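Side-chain contacts in Xaa-Pro Dipeptidase (Alteromonas macleodii, PDB 2QS8), which probably cleaves dipeptides or the C-terminal residues of peptides, as a metal-dependent carboxypeptidase of the amidohydrolase superfamily: residues A[249-254]-A[365-370]; A[315-320]-A[347-352]. All coordinates share one frame; numbering follows the deposited sequence.

Both contacts lie in the TIM-barrel fold of the amidohydrolase superfamily, and all four segments belong to it. The centres of the two contacts are about 19 Å apart; their nearest atoms stay about 9 Å apart and do not touch. Along the chain the order is 249-254, 315-320, 347-352, 365-370, so contact 2 forms within the chain that runs between the two halves of contact 1. Contact 1 fixes the end of helix 360-365 to barrel strand 252-253. Contact 2 joins the last turn of helix 299-319 to the link between helices 339-346 and 351-357, and so holds helices of the outer layer to each other.

Contact 1. Residues A[249-254]-A[365-370]; sequences GVDSIE and LLRIED
The backbones come closest at D251 and L365, with CA atoms 7.1 Å apart, where the entry to strand 252-253 faces the end of helix 360-365. This is the TIM barrel of the amidohydrolase superfamily; the strand belongs to its parallel sheet, between strands 231-236 and 273-275. R367 follows the helix with positive phi in a Schellman motif, and its side chain runs extended back to D251. In the salt bridge, R367 NH2 donates to D251 OD1 at 3.1 Å and 160°. D251 OD1 lies in the guanidinium plane and is met on its syn side, with NH2 32° out of the carboxylate plane; the two planes are 67° apart. OD2 accepts from V232 N, so both carboxylate oxygens are engaged. An alanine in place of D251 would probably leave R367 without its charge mate and V232 N without its acceptor. L365 packs beside the bridge, on D251 and S252. L365 CD1 lies against D251 CB and the D251 carbonyl oxygen; L365 CD2 is 3.8 Å from S252 CB. The S252 hydroxyl donates to E254 OE2, and R111 bonds both of these side chains. E254 also bonds H69, a magnesium ligand, so just past the strand it stands in the second shell of the metal site. One water donates to L365 O at 2.6 Å and accepts from R367 NE; its bond to D251 OD1 is weak.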
loop_
_atom_site.group_PDB
_atom_site.type_symbol
_atom_site.label_atom_id
_atom_site.label_comp_id
_atom_site.label_asym_id
_atom_site.label_seq_id
_atom_site.Cartn_x
_atom_site.Cartn_y
_atom_site.Cartn_z
ATOM N N GLY A 249 18.866 -1.696 15.761
ATOM C CA GLY A 249 18.851 -1.007 17.039
ATOM C C GLY A 249 17.812 -1.440 18.056
ATOM O O GLY A 249 17.442 -0.652 18.924
ATOM N N VAL A 250 17.345 -2.681 17.970
ATOM C CA VAL A 250 16.346 -3.151 18.917
ATOM C C VAL A 250 16.975 -3.240 20.314
ATOM O O VAL A 250 18.195 -3.274 20.446
ATOM C CB VAL A 250 15.752 -4.516 18.488
ATOM C CG1 VAL A 250 15.142 -4.393 17.110
ATOM C CG2 VAL A 250 16.821 -5.591 18.488
ATOM N N ASP A 251 16.135 -3.261 21.349
ATOM C CA ASP A 251 16.597 -3.312 22.730
ATOM C C ASP A 251 17.010 -4.692 23.226
ATOM O O ASP A 251 17.933 -4.817 24.034
ATOM C CB ASP A 251 15.518 -2.733 23.645
ATOM C CG ASP A 251 15.221 -1.285 23.329
ATOM O OD1 ASP A 251 15.987 -0.408 23.781
ATOM O OD2 ASP A 251 14.236 -1.022 22.605
ATOM N N SER A 252 16.344 -5.731 22.742
ATOM C CA SER A 252 16.683 -7.069 23.184
ATOM C C SER A 252 16.343 -8.176 22.187
ATOM O O SER A 252 15.425 -8.054 21.371
ATOM C CB SER A 252 15.997 -7.357 24.527
ATOM O OG SER A 252 14.588 -7.327 24.406
ATOM N N ILE A 253 17.124 -9.247 22.261
ATOM C CA ILE A 253 16.938 -10.415 21.427
ATOM C C ILE A 253 16.484 -11.532 22.370
ATOM O O ILE A 253 17.132 -11.793 23.388
ATOM C CB ILE A 253 18.258 -10.850 20.753
ATOM C CG1 ILE A 253 18.742 -9.782 19.762
ATOM C CG2 ILE A 253 18.065 -12.192 20.079
ATOM C CD1 ILE A 253 17.751 -9.458 18.667
ATOM N N GLU A 254 15.369 -12.173 22.046
ATOM C CA GLU A 254 14.865 -13.261 22.874
ATOM C C GLU A 254 15.316 -14.589 22.275
ATOM O O GLU A 254 15.308 -14.750 21.059
ATOM C CB GLU A 254 13.334 -13.214 22.932
ATOM C CG GLU A 254 12.736 -11.809 23.075
ATOM C CD GLU A 254 13.107 -11.114 24.382
ATOM O OE1 GLU A 254 12.850 -11.690 25.458
ATOM O OE2 GLU A 254 13.644 -9.985 24.329
ATOM N N LEU A 365 16.816 -2.608 31.012
ATOM C CA LEU A 365 16.137 -2.971 29.769
ATOM C C LEU A 365 14.722 -2.390 29.728
ATOM O O LEU A 365 14.233 -2.032 28.664
ATOM C CB LEU A 365 16.078 -4.497 29.605
ATOM C CG LEU A 365 15.455 -5.051 28.311
ATOM C CD1 LEU A 365 16.067 -4.390 27.071
ATOM C CD2 LEU A 365 15.670 -6.556 28.268
ATOM N N LEU A 366 14.077 -2.298 30.888
ATOM C CA LEU A 366 12.732 -1.736 30.971
ATOM C C LEU A 366 12.768 -0.230 31.222
ATOM O O LEU A 366 11.726 0.394 31.387
ATOM C CB LEU A 366 11.927 -2.411 32.083
ATOM C CG LEU A 366 11.206 -3.729 31.764
ATOM C CD1 LEU A 366 10.469 -4.222 32.998
ATOM C CD2 LEU A 366 10.212 -3.523 30.625
ATOM N N ARG A 367 13.974 0.339 31.268
ATOM C CA ARG A 367 14.165 1.777 31.467
ATOM C C ARG A 367 13.553 2.284 32.765
ATOM O O ARG A 367 12.898 3.324 32.787
ATOM C CB ARG A 367 13.577 2.549 30.274
ATOM C CG ARG A 367 14.092 2.045 28.933
ATOM C CD ARG A 367 13.424 2.708 27.752
ATOM N NE ARG A 367 13.893 2.145 26.488
ATOM C CZ ARG A 367 13.586 2.620 25.284
ATOM N NH1 ARG A 367 12.800 3.689 25.158
ATOM N NH2 ARG A 367 14.066 2.018 24.201
ATOM N N ILE A 368 13.769 1.539 33.845
ATOM C CA ILE A 368 13.249 1.927 35.149
ATOM C C ILE A 368 14.286 1.739 36.259
ATOM O O ILE A 368 13.945 1.709 37.443
ATOM C CB ILE A 368 11.976 1.133 35.509
ATOM C CG1 ILE A 368 12.223 -0.363 35.334
ATOM C CG2 ILE A 368 10.825 1.591 34.656
ATOM C CD1 ILE A 368 11.070 -1.210 35.821
ATOM N N GLU A 369 15.554 1.646 35.868
ATOM C CA GLU A 369 16.638 1.444 36.824
ATOM C C GLU A 369 16.789 2.560 37.849
ATOM O O GLU A 369 17.442 2.380 38.867
ATOM C CB GLU A 369 17.982 1.265 36.102
ATOM C CG GLU A 369 18.478 2.516 35.406
ATOM C CD GLU A 369 18.039 2.594 33.958
ATOM O OE1 GLU A 369 16.886 2.205 33.656
ATOM O OE2 GLU A 369 18.849 3.054 33.124
ATOM N N ASP A 370 16.197 3.717 37.591
ATOM C CA ASP A 370 16.316 4.811 38.542
ATOM C C ASP A 370 15.258 4.722 39.637
ATOM O O ASP A 370 15.289 5.496 40.591
ATOM C CB ASP A 370 16.211 6.155 37.814
ATOM C CG ASP A 370 14.842 6.382 37.200
ATOM O OD1 ASP A 370 14.247 5.419 36.660
ATOM O OD2 ASP A 370 14.363 7.533 37.245
HETATM O O HOH W 1 15.413 -0.593 26.804
#

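Contact 2. Residues A[315-320]-A[347-352]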
loop_
_atom_site.group_PDB
_atom_site.type_symbol
_atom_site.label_atom_id
_atom_site.label_comp_id
_atom_site.label_asym_id
_atom_site.label_seq_id
_atom_site.Cartn_x
_atom_site.Cartn_y
_atom_site.Cartn_z
ATOM N N LYS A 315 28.225 -19.293 25.712
ATOM C CA LYS A 315 29.032 -18.553 24.742
ATOM C C LYS A 315 28.801 -17.046 24.844
ATOM O O LYS A 315 29.747 -16.261 24.863
ATOM C CB LYS A 315 28.701 -19.009 23.319
ATOM C CG LYS A 315 29.153 -20.421 22.970
ATOM C CD LYS A 315 28.718 -20.802 21.555
ATOM C CE LYS A 315 29.476 -22.021 21.030
ATOM N NZ LYS A 315 29.302 -23.234 21.881
ATOM N N ALA A 316 27.533 -16.651 24.906
ATOM C CA ALA A 316 27.184 -15.242 24.984
ATOM C C ALA A 316 27.688 -14.621 26.273
ATOM O O ALA A 316 28.223 -13.519 26.267
ATOM C CB ALA A 316 25.678 -15.067 24.880
ATOM N N TYR A 317 27.510 -15.334 27.378
ATOM C CA TYR A 317 27.954 -14.835 28.672
ATOM C C TYR A 317 29.463 -14.616 28.720
ATOM O O TYR A 317 29.921 -13.540 29.086
ATOM C CB TYR A 317 27.556 -15.792 29.794
ATOM C CG TYR A 317 28.128 -15.385 31.128
ATOM C CD1 TYR A 317 27.708 -14.218 31.757
ATOM C CD2 TYR A 317 29.125 -16.145 31.739
ATOM C CE1 TYR A 317 28.268 -13.811 32.966
ATOM C CE2 TYR A 317 29.694 -15.749 32.945
ATOM C CZ TYR A 317 29.263 -14.583 33.551
ATOM O OH TYR A 317 29.838 -14.175 34.736
ATOM N N GLU A 318 30.229 -15.636 28.358
ATOM C CA GLU A 318 31.683 -15.521 28.385
ATOM C C GLU A 318 32.172 -14.413 27.450
ATOM O O GLU A 318 33.097 -13.677 27.780
ATOM C CB GLU A 318 32.319 -16.858 28.006
ATOM C CG GLU A 318 31.786 -18.028 28.821
ATOM C CD GLU A 318 32.449 -19.351 28.466
ATOM O OE1 GLU A 318 32.758 -19.571 27.273
ATOM O OE2 GLU A 318 32.642 -20.179 29.379
ATOM N N LYS A 319 31.535 -14.287 26.290
ATOM C CA LYS A 319 31.902 -13.261 25.317
ATOM C C LYS A 319 31.617 -11.850 25.842
ATOM O O LYS A 319 32.112 -10.864 25.293
ATOM C CB LYS A 319 31.142 -13.482 24.013
ATOM C CG LYS A 319 31.543 -12.550 22.889
ATOM C CD LYS A 319 32.890 -12.939 22.301
ATOM C CE LYS A 319 33.247 -12.065 21.107
ATOM N NZ LYS A 319 34.506 -12.527 20.454
ATOM N N GLY A 320 30.804 -11.752 26.890
ATOM C CA GLY A 320 30.501 -10.450 27.458
ATOM C C GLY A 320 29.230 -9.770 26.980
ATOM O O GLY A 320 29.064 -8.564 27.177
ATOM N N ASN A 347 25.175 -23.299 33.481
ATOM C CA ASN A 347 25.794 -23.020 32.199
ATOM C C ASN A 347 26.875 -21.942 32.219
ATOM O O ASN A 347 27.155 -21.315 31.192
ATOM C CB ASN A 347 24.714 -22.705 31.164
ATOM C CG ASN A 347 23.941 -23.950 30.750
ATOM O OD1 ASN A 347 24.438 -24.777 29.987
ATOM N ND2 ASN A 347 22.731 -24.098 31.276
ATOM N N GLY A 348 27.481 -21.727 33.388
ATOM C CA GLY A 348 28.567 -20.766 33.489
ATOM C C GLY A 348 28.404 -19.426 34.178
ATOM O O GLY A 348 29.401 -18.750 34.423
HETATM N N MSE A 349 27.183 -19.017 34.493
HETATM C CA MSE A 349 27.011 -17.731 35.144
HETATM C C MSE A 349 26.970 -17.873 36.654
HETATM O O MSE A 349 26.165 -18.636 37.187
HETATM C CB MSE A 349 25.732 -17.050 34.669
HETATM C CG MSE A 349 25.632 -15.616 35.151
HETATM SE SE MSE A 349 23.933 -14.686 34.716
HETATM C CE MSE A 349 24.463 -13.560 33.181
ATOM N N PRO A 350 27.848 -17.149 37.365
ATOM C CA PRO A 350 27.870 -17.223 38.831
ATOM C C PRO A 350 26.542 -16.756 39.414
ATOM O O PRO A 350 25.901 -15.858 38.876
ATOM C CB PRO A 350 29.042 -16.312 39.207
ATOM C CG PRO A 350 29.117 -15.348 38.065
ATOM C CD PRO A 350 28.894 -16.235 36.872
ATOM N N ALA A 351 26.132 -17.373 40.513
ATOM C CA ALA A 351 24.870 -17.044 41.162
ATOM C C ALA A 351 24.546 -15.555 41.348
ATOM O O ALA A 351 23.437 -15.122 41.048
ATOM C CB ALA A 351 24.788 -17.753 42.501
HETATM N N MSE A 352 25.493 -14.777 41.852
HETATM C CA MSE A 352 25.247 -13.363 42.088
HETATM C C MSE A 352 24.977 -12.613 40.791
HETATM O O MSE A 352 24.121 -11.728 40.739
HETATM C CB MSE A 352 26.430 -12.729 42.835
HETATM C CG MSE A 352 26.303 -11.225 43.028
HETATM SE SE MSE A 352 24.707 -10.802 44.083
HETATM C CE MSE A 352 25.454 -10.453 45.890
#
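Y317 reaches from the last turn of its helix across to G348, M349 and P350, and its ring carries the contact. CG of selenomethionine M349 lies over one face of the ring. M349 CG sits 4.2 Å from the centroid of the Y317 ring and 23° off the normal, a CH-pi contact offset toward the rim. The chain then bends at chi3 (-102°), which brings M349 CE back to 3.6 Å from Y317 CD1. M349 SE is farther out, 5.3 Å from the centroid of the Y317 ring and oblique, a Met-aromatic contact. The two side chains cross at about a right angle. P350 meets the phenol end of Y317. P350 CD is 3.7 Å from Y317 CZ and also touches the hydroxyl oxygen. The carbonyl oxygen of G348 lies 3.4 Å from Y317 CE2. No hydrogen bond crosses between the two segments; apolar and ring contacts carry the contact.

The ring is placed by the first torsion of Y317, with CG anti to the backbone N (chi1 174°). Helix 299-319 ends in a Schellman motif at G320, whose N bonds the carbonyl of Y317. G348 is the C-prime residue of a second Schellman motif, which closes helix 339-346 through bonds from M349 N to M344 O and from G348 N to V345 O. Its positive phi calls for glycine. P350 then stands at the N-cap of helix 351-357. Y317 therefore packs on the short link between two successive helices of the TIM-barrel domain.

Farther out, I323 touches both Y317 and M349. F313, one helical turn before Y317, also packs on M349. From helix 351-357, K353 touches Y317 and A354 touches M349.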